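Local coordinates for protein cellulase (Bacillus sp. BG-CS10, PDB 5E09) that probably hydrolyses internal beta-1,4-glucosidic bonds of cellulose, using a family 5 catalytic barrel that is followed by an X2 module and a family 46 carbohydrate-binding module, at residues F272-F277 with K291-L296; N439-T444 with H532-R537. All coordinates share one frame; numbering follows the deposited sequence.

How the contacts relate
From the N terminus, the chain first builds the eight-stranded parallel catalytic barrel. Contact 1 lies late in it, where the loop leaving the seventh strand, 267-272, packs on helix 286-302, closing a loop of 13 residues. The chain then crosses the X2 domain before contact 2 opens in the C-terminal carbohydrate-binding domain. There the first strand, 436-443, pairs with the last, 532-536, closing a loop of 87 residues. The two follow in series, neither nested nor crossed, with centres about 36 Å apart. Contact 1 joins the end of a barrel strand and the loop after it to the following helix through apolar side chains; contact 2 joins the two ends of a sheet domain, mainly through backbone bonds.

Contact 1. Residues F272-F277 with K291-L296; sequences FGLLGF and KFFEFL
In the (beta/alpha)8 barrel of this family 5 domain, the loop F272-F277 leaves the seventh strand and settles on F292, F293 and L296 of helix 286-302. Family 5 enzymes carry their nucleophile at that strand's end, probably placing the start of the loop beside the active site. Large apolar side chains suit this buried meeting. F293 is the hub. Its edge meets the edge of the F272 ring, CE1 lying 3.7 Å from F272 CE2, while its CZ reaches G273 CA and F277 CE2, each at 3.9 Å. G273 has a stretched backbone (phi 165°, psi -158°) that glycine takes up readily. The two methyls of L274 part: CD1 goes to F293 CE2, and CD2 sits over the F292 face as a CH-pi contact, 3.6 Å from the ring centroid. With CG anti to the backbone N (chi1 172°), F292 swings its ring toward that methyl and its CD2 over a face of F293. Without this ring, as with an alanine here, the L274 methyl would probably lose its aromatic surface and F293 could shift. F292 also rests on I249 of helix 243-261, F293 meets F328 of helix 326-337 edge-to-face, and F272 packs against H307 of strand 306-311.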
ATOM      1  N   PHE A 272       5.798   2.056   0.521  1.00 39.52           N
ATOM      2  CA  PHE A 272       5.161   0.770   0.757  1.00 36.81           C
ATOM      3  C   PHE A 272       3.664   0.966   0.946  1.00 36.85           C
ATOM      4  O   PHE A 272       3.193   2.080   1.163  1.00 36.15           O
ATOM      5  CB  PHE A 272       5.794   0.040   1.952  1.00 37.43           C
ATOM      6  CG  PHE A 272       5.433   0.612   3.292  1.00 39.48           C
ATOM      7  CD1 PHE A 272       6.134   1.688   3.816  1.00 35.89           C
ATOM      8  CD2 PHE A 272       4.414   0.052   4.045  1.00 36.08           C
ATOM      9  CE1 PHE A 272       5.813   2.205   5.054  1.00 38.98           C
ATOM     10  CE2 PHE A 272       4.087   0.568   5.289  1.00 39.54           C
ATOM     11  CZ  PHE A 272       4.786   1.645   5.793  1.00 33.26           C
ATOM     12  N   GLY A 273       2.931  -0.133   0.821  1.00 38.92           N
ATOM     13  CA  GLY A 273       1.485  -0.138   0.902  1.00 30.11           C
ATOM     14  C   GLY A 273       1.029  -1.466   0.336  1.00 40.78           C
ATOM     15  O   GLY A 273       1.794  -2.427   0.299  1.00 37.22           O
ATOM     16  N   LEU A 274      -0.219  -1.532  -0.100  1.00 35.18           N
ATOM     17  CA  LEU A 274      -0.688  -2.690  -0.843  1.00 46.26           C
ATOM     18  C   LEU A 274      -1.196  -2.203  -2.194  1.00 36.45           C
ATOM     19  O   LEU A 274      -1.907  -1.205  -2.266  1.00 41.71           O
ATOM     20  CB  LEU A 274      -1.779  -3.439  -0.073  1.00 35.40           C
ATOM     21  CG  LEU A 274      -1.308  -4.231   1.149  1.00 40.63           C
ATOM     22  CD1 LEU A 274      -2.496  -4.671   1.987  1.00 30.93           C
ATOM     23  CD2 LEU A 274      -0.482  -5.441   0.716  1.00 34.05           C
ATOM     24  N   LEU A 275      -0.804  -2.898  -3.257  1.00 43.92           N
ATOM     25  CA  LEU A 275      -1.127  -2.492  -4.622  1.00 42.24           C
ATOM     26  C   LEU A 275      -2.622  -2.258  -4.814  1.00 52.07           C
ATOM     27  O   LEU A 275      -3.033  -1.262  -5.422  1.00 44.68           O
ATOM     28  CB  LEU A 275      -0.638  -3.550  -5.607  1.00 45.24           C
ATOM     29  CG  LEU A 275      -0.164  -3.038  -6.964  1.00 53.87           C
ATOM     30  CD1 LEU A 275       1.054  -2.157  -6.767  1.00 40.77           C
ATOM     31  CD2 LEU A 275       0.145  -4.198  -7.896  1.00 48.31           C
ATOM     32  N   GLY A 276      -3.429  -3.169  -4.272  1.00 44.01           N
ATOM     33  CA  GLY A 276      -4.875  -3.077  -4.369  1.00 38.00           C
ATOM     34  C   GLY A 276      -5.467  -1.759  -3.902  1.00 44.31           C
ATOM     35  O   GLY A 276      -6.562  -1.384  -4.332  1.00 41.41           O
ATOM     36  N   PHE A 277      -4.747  -1.047  -3.033  1.00 35.58           N
ATOM     37  CA  PHE A 277      -5.204   0.254  -2.547  1.00 38.03           C
ATOM     38  C   PHE A 277      -5.418   1.254  -3.684  1.00 43.01           C
ATOM     39  O   PHE A 277      -6.158   2.225  -3.525  1.00 46.70           O
ATOM     40  CB  PHE A 277      -4.214   0.840  -1.535  1.00 40.79           C
ATOM     41  CG  PHE A 277      -4.249   0.170  -0.186  1.00 44.07           C
ATOM     42  CD1 PHE A 277      -5.177  -0.822   0.095  1.00 35.06           C
ATOM     43  CD2 PHE A 277      -3.353   0.542   0.804  1.00 38.60           C
ATOM     44  CE1 PHE A 277      -5.207  -1.435   1.335  1.00 43.14           C
ATOM     45  CE2 PHE A 277      -3.379  -0.069   2.049  1.00 46.54           C
ATOM     46  CZ  PHE A 277      -4.309  -1.059   2.314  1.00 35.75           C
ATOM     47  N   LYS A 291      -2.876  -7.429   9.777  1.00 34.02           N
ATOM     48  CA  LYS A 291      -1.853  -8.450   9.989  1.00 39.78           C
ATOM     49  C   LYS A 291      -0.668  -8.288   9.023  1.00 42.91           C
ATOM     50  O   LYS A 291       0.505  -8.448   9.415  1.00 41.30           O
ATOM     51  CB  LYS A 291      -2.468  -9.847   9.872  1.00 43.11           C
ATOM     52  CG  LYS A 291      -3.319 -10.233  11.088  1.00 48.94           C
ATOM     53  CD  LYS A 291      -3.790 -11.688  11.032  1.00 42.33           C
ATOM     54  CE  LYS A 291      -4.905 -11.870  10.022  1.00 38.20           C
ATOM     55  NZ  LYS A 291      -5.498 -13.238  10.087  1.00 43.81           N
ATOM     56  N   PHE A 292      -0.971  -7.942   7.771  1.00 45.52           N
ATOM     57  CA  PHE A 292       0.079  -7.705   6.788  1.00 40.06           C
ATOM     58  C   PHE A 292       1.011  -6.595   7.256  1.00 40.63           C
ATOM     59  O   PHE A 292       2.229  -6.784   7.331  1.00 36.84           O
ATOM     60  CB  PHE A 292      -0.503  -7.346   5.416  1.00 38.50           C
ATOM     61  CG  PHE A 292       0.539  -6.901   4.421  1.00 37.27           C
ATOM     62  CD1 PHE A 292       1.238  -7.832   3.666  1.00 43.54           C
ATOM     63  CD2 PHE A 292       0.831  -5.557   4.253  1.00 31.22           C
ATOM     64  CE1 PHE A 292       2.209  -7.429   2.754  1.00 34.63           C
ATOM     65  CE2 PHE A 292       1.801  -5.149   3.351  1.00 37.96           C
ATOM     66  CZ  PHE A 292       2.492  -6.089   2.601  1.00 32.79           C
ATOM     67  N   PHE A 293       0.446  -5.432   7.569  1.00 40.13           N
ATOM     68  CA  PHE A 293       1.296  -4.301   7.944  1.00 43.13           C
ATOM     69  C   PHE A 293       2.059  -4.537   9.253  1.00 42.65           C
ATOM     70  O   PHE A 293       3.214  -4.116   9.383  1.00 45.02           O
ATOM     71  CB  PHE A 293       0.466  -3.018   8.015  1.00 31.77           C
ATOM     72  CG  PHE A 293       0.164  -2.435   6.661  1.00 38.75           C
ATOM     73  CD1 PHE A 293       1.091  -1.623   6.022  1.00 34.21           C
ATOM     74  CD2 PHE A 293      -1.028  -2.721   6.013  1.00 42.73           C
ATOM     75  CE1 PHE A 293       0.833  -1.090   4.761  1.00 35.32           C
ATOM     76  CE2 PHE A 293      -1.299  -2.190   4.750  1.00 43.90           C
ATOM     77  CZ  PHE A 293      -0.363  -1.373   4.125  1.00 35.51           C
ATOM     78  N   GLU A 294       1.435  -5.231  10.204  1.00 44.50           N
ATOM     79  CA  GLU A 294       2.111  -5.565  11.463  1.00 48.74           C
ATOM     80  C   GLU A 294       3.348  -6.437  11.206  1.00 40.01           C
ATOM     81  O   GLU A 294       4.458  -6.152  11.689  1.00 39.82           O
ATOM     82  CB  GLU A 294       1.140  -6.276  12.416  1.00 47.62           C
ATOM     83  CG  GLU A 294       1.624  -6.404  13.863  1.00 43.02           C
ATOM     84  CD  GLU A 294       2.498  -7.622  14.093  1.00 49.24           C
ATOM     85  OE1 GLU A 294       2.327  -8.632  13.370  1.00 40.43           O
ATOM     86  OE2 GLU A 294       3.361  -7.565  14.998  1.00 46.47           O
ATOM     87  N   PHE A 295       3.144  -7.502  10.436  1.00 39.46           N
ATOM     88  CA  PHE A 295       4.233  -8.397  10.063  1.00 44.26           C
ATOM     89  C   PHE A 295       5.365  -7.651   9.334  1.00 37.51           C
ATOM     90  O   PHE A 295       6.547  -7.706   9.729  1.00 41.75           O
ATOM     91  CB  PHE A 295       3.674  -9.521   9.195  1.00 35.72           C
ATOM     92  CG  PHE A 295       4.627 -10.650   8.964  1.00 41.98           C
ATOM     93  CD1 PHE A 295       4.731 -11.685   9.878  1.00 44.17           C
ATOM     94  CD2 PHE A 295       5.402 -10.691   7.820  1.00 35.27           C
ATOM     95  CE1 PHE A 295       5.606 -12.740   9.658  1.00 52.94           C
ATOM     96  CE2 PHE A 295       6.274 -11.739   7.592  1.00 45.60           C
ATOM     97  CZ  PHE A 295       6.378 -12.765   8.510  1.00 44.10           C
ATOM     98  N   LEU A 296       4.985  -6.938   8.277  1.00 42.16           N
ATOM     99  CA  LEU A 296       5.933  -6.176   7.468  1.00 42.82           C
ATOM    100  C   LEU A 296       6.794  -5.231   8.302  1.00 41.21           C
ATOM    101  O   LEU A 296       8.029  -5.249   8.205  1.00 38.20           O
ATOM    102  CB  LEU A 296       5.193  -5.371   6.395  1.00 36.52           C
ATOM    103  CG  LEU A 296       6.069  -4.446   5.543  1.00 42.53           C
ATOM    104  CD1 LEU A 296       7.145  -5.241   4.812  1.00 32.67           C
ATOM    105  CD2 LEU A 296       5.232  -3.636   4.558  1.00 37.30           C
TER

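Contact 2. Residues N439-T444 with H532-R537; sequences NTEGST and HVQGRR
T440 and G442 pair with G535 and V533 in the antiparallel sheet of the C-terminal carbohydrate-binding domain, joining its first strand, 436-443, to its last, 532-536. Each of these two hydrogen-bonded pairs has two bonds; for G442 and V533 both are 2.9 Å from N to O. The tight side carries T440, V533 and, at the strand end, T444. There V533 CG2 meets T444 CG2 at 3.8 Å, the branches crossing at about a right angle, and beta-branched residues fit this close layer. F447 of strand 447-452 lies against both T440 and V533, and F502 of helix 499-502 against V533 and T444. Glycine suits position 535 because a CB there would come within 3.0 Å of T440 CG2, too close.

The other side, with E441, S443, H532 and Q534, is looser and largely polar. E441 and Q534 run side by side, their flat ends 20° apart, yet E441 OE2 stays 3.8 Å from Q534 NE2. R536 folds back, its bend at chi2 (-65°) bringing NH1 to G535 O at 3.0 Å; T440 N reaches that oxygen from the opposite face of the carbonyl plane. N439, whose amide stands in for a backbone acceptor, extends the pairing past the strand end: R537 N donates to N439 OD1 at 2.8 Å, almost straight at 174°.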
ATOM      1  N   ASN A 439     -32.399 -13.031  -9.407  1.00 43.77           N
ATOM      2  CA  ASN A 439     -32.371 -12.969 -10.865  1.00 41.69           C
ATOM      3  C   ASN A 439     -32.278 -11.530 -11.345  1.00 53.64           C
ATOM      4  O   ASN A 439     -32.775 -10.610 -10.685  1.00 42.11           O
ATOM      5  CB  ASN A 439     -33.616 -13.624 -11.464  1.00 42.17           C
ATOM      6  CG  ASN A 439     -33.763 -15.068 -11.056  1.00 41.64           C
ATOM      7  OD1 ASN A 439     -32.780 -15.740 -10.760  1.00 44.41           O
ATOM      8  ND2 ASN A 439     -34.997 -15.557 -11.037  1.00 59.59           N
ATOM      9  N   THR A 440     -31.643 -11.329 -12.491  1.00 41.07           N
ATOM     10  CA  THR A 440     -31.572  -9.987 -13.046  1.00 42.01           C
ATOM     11  C   THR A 440     -31.321 -10.056 -14.541  1.00 45.26           C
ATOM     12  O   THR A 440     -30.959 -11.100 -15.071  1.00 39.34           O
ATOM     13  CB  THR A 440     -30.472  -9.138 -12.364  1.00 44.23           C
ATOM     14  OG1 THR A 440     -30.533  -7.786 -12.839  1.00 48.78           O
ATOM     15  CG2 THR A 440     -29.100  -9.706 -12.659  1.00 37.54           C
ATOM     16  N   GLU A 441     -31.538  -8.931 -15.210  1.00 49.64           N
ATOM     17  CA  GLU A 441     -31.321  -8.798 -16.643  1.00 46.39           C
ATOM     18  C   GLU A 441     -30.560  -7.507 -16.850  1.00 47.40           C
ATOM     19  O   GLU A 441     -30.807  -6.536 -16.144  1.00 56.46           O
ATOM     20  CB  GLU A 441     -32.651  -8.765 -17.408  1.00 62.82           C
ATOM     21  CG  GLU A 441     -33.441 -10.067 -17.373  1.00 72.80           C
ATOM     22  CD  GLU A 441     -34.782  -9.961 -18.083  1.00 89.88           C
ATOM     23  OE1 GLU A 441     -35.182  -8.825 -18.437  1.00 78.42           O
ATOM     24  OE2 GLU A 441     -35.426 -11.015 -18.295  1.00 71.67           O
ATOM     25  N   GLY A 442     -29.633  -7.475 -17.797  1.00 51.00           N
ATOM     26  CA  GLY A 442     -28.933  -6.230 -18.045  1.00 45.60           C
ATOM     27  C   GLY A 442     -27.983  -6.254 -19.213  1.00 45.79           C
ATOM     28  O   GLY A 442     -27.851  -7.260 -19.899  1.00 57.49           O
ATOM     29  N   SER A 443     -27.324  -5.126 -19.442  1.00 49.05           N
ATOM     30  CA  SER A 443     -26.285  -5.049 -20.453  1.00 51.12           C
ATOM     31  C   SER A 443     -24.925  -5.183 -19.786  1.00 50.71           C
ATOM     32  O   SER A 443     -24.789  -4.934 -18.586  1.00 54.69           O
ATOM     33  CB  SER A 443     -26.376  -3.736 -21.231  1.00 56.21           C
ATOM     34  OG  SER A 443     -26.051  -2.631 -20.404  1.00 74.58           O
ATOM     35  N   THR A 444     -23.921  -5.571 -20.565  1.00 49.92           N
ATOM     36  CA  THR A 444     -22.574  -5.799 -20.043  1.00 53.78           C
ATOM     37  C   THR A 444     -21.945  -4.563 -19.393  1.00 59.64           C
ATOM     38  O   THR A 444     -21.022  -4.678 -18.584  1.00 63.29           O
ATOM     39  CB  THR A 444     -21.629  -6.293 -21.151  1.00 56.05           C
ATOM     40  OG1 THR A 444     -21.695  -5.401 -22.271  1.00 55.86           O
ATOM     41  CG2 THR A 444     -22.025  -7.688 -21.602  1.00 52.98           C
ATOM     42  N   HIS A 532     -25.676  -8.434 -23.922  1.00 45.23           N
ATOM     43  CA  HIS A 532     -26.725  -8.678 -22.940  1.00 56.36           C
ATOM     44  C   HIS A 532     -26.453  -9.891 -22.070  1.00 49.91           C
ATOM     45  O   HIS A 532     -25.881 -10.883 -22.518  1.00 47.71           O
ATOM     46  CB  HIS A 532     -28.073  -8.818 -23.632  1.00 45.22           C
ATOM     47  CG  HIS A 532     -28.491  -7.582 -24.360  1.00 64.58           C
ATOM     48  ND1 HIS A 532     -28.460  -7.481 -25.734  1.00 52.72           N
ATOM     49  CD2 HIS A 532     -28.918  -6.382 -23.900  1.00 60.14           C
ATOM     50  CE1 HIS A 532     -28.867  -6.276 -26.091  1.00 66.30           C
ATOM     51  NE2 HIS A 532     -29.151  -5.590 -24.999  1.00 75.82           N
ATOM     52  N   VAL A 533     -26.860  -9.778 -20.810  1.00 41.14           N
ATOM     53  CA  VAL A 533     -26.612 -10.795 -19.800  1.00 36.66           C
ATOM     54  C   VAL A 533     -27.851 -11.051 -18.954  1.00 37.48           C
ATOM     55  O   VAL A 533     -28.543 -10.116 -18.510  1.00 46.59           O
ATOM     56  CB  VAL A 533     -25.450 -10.401 -18.852  1.00 42.13           C
ATOM     57  CG1 VAL A 533     -25.127 -11.548 -17.893  1.00 46.38           C
ATOM     58  CG2 VAL A 533     -24.220 -10.020 -19.640  1.00 42.04           C
ATOM     59  N   GLN A 534     -28.055 -12.325 -18.668  1.00 37.32           N
ATOM     60  CA  GLN A 534     -29.107 -12.793 -17.815  1.00 37.83           C
ATOM     61  C   GLN A 534     -28.496 -13.435 -16.564  1.00 44.06           C
ATOM     62  O   GLN A 534     -27.661 -14.280 -16.653  1.00 44.68           O
ATOM     63  CB  GLN A 534     -29.994 -13.773 -18.546  1.00 38.28           C
ATOM     64  CG  GLN A 534     -30.890 -14.543 -17.615  1.00 53.32           C
ATOM     65  CD  GLN A 534     -32.211 -14.938 -18.198  1.00 67.77           C
ATOM     66  OE1 GLN A 534     -32.415 -16.088 -18.525  1.00 88.71           O
ATOM     67  NE2 GLN A 534     -33.129 -13.993 -18.298  1.00 68.87           N
ATOM     68  N   GLY A 535     -28.950 -13.029 -15.398  1.00 39.83           N
ATOM     69  CA  GLY A 535     -28.472 -13.562 -14.150  1.00 35.39           C
ATOM     70  C   GLY A 535     -29.502 -14.451 -13.519  1.00 45.63           C
ATOM     71  O   GLY A 535     -30.628 -14.113 -13.443  1.00 45.47           O
ATOM     72  N   ARG A 536     -29.098 -15.612 -13.068  1.00 45.33           N
ATOM     73  CA  ARG A 536     -30.025 -16.571 -12.492  1.00 42.73           C
ATOM     74  C   ARG A 536     -29.483 -17.065 -11.154  1.00 48.86           C
ATOM     75  O   ARG A 536     -28.356 -17.564 -11.069  1.00 43.14           O
ATOM     76  CB  ARG A 536     -30.255 -17.735 -13.458  1.00 44.94           C
ATOM     77  CG  ARG A 536     -31.240 -17.408 -14.580  1.00 55.32           C
ATOM     78  CD  ARG A 536     -32.628 -17.157 -13.996  1.00 60.72           C
ATOM     79  NE  ARG A 536     -33.632 -16.809 -14.998  1.00 68.71           N
ATOM     80  CZ  ARG A 536     -33.947 -15.565 -15.355  1.00 77.31           C
ATOM     81  NH1 ARG A 536     -33.308 -14.528 -14.827  1.00 56.10           N
ATOM     82  NH2 ARG A 536     -34.868 -15.362 -16.290  1.00 73.34           N
ATOM     83  N   ARG A 537     -30.301 -16.891 -10.118  1.00 52.16           N
ATOM     84  CA  ARG A 537     -29.956 -17.209  -8.739  1.00 49.77           C
ATOM     85  C   ARG A 537     -29.567 -18.673  -8.557  1.00 53.39           C
ATOM     86  O   ARG A 537     -30.380 -19.577  -8.756  1.00 55.42           O
ATOM     87  CB  ARG A 537     -31.136 -16.856  -7.824  1.00 55.03           C
ATOM     88  CG  ARG A 537     -31.125 -17.558  -6.478  1.00 77.19           C
ATOM     89  CD  ARG A 537     -32.377 -17.228  -5.686  1.00 83.73           C
ATOM     90  NE  ARG A 537     -33.519 -17.011  -6.569  1.00 89.74           N
ATOM     91  CZ  ARG A 537     -34.786 -17.105  -6.186  1.00 88.93           C
ATOM     92  NH1 ARG A 537     -35.077 -17.419  -4.931  1.00 80.54           N
ATOM     93  NH2 ARG A 537     -35.761 -16.889  -7.059  1.00 80.91           N
TER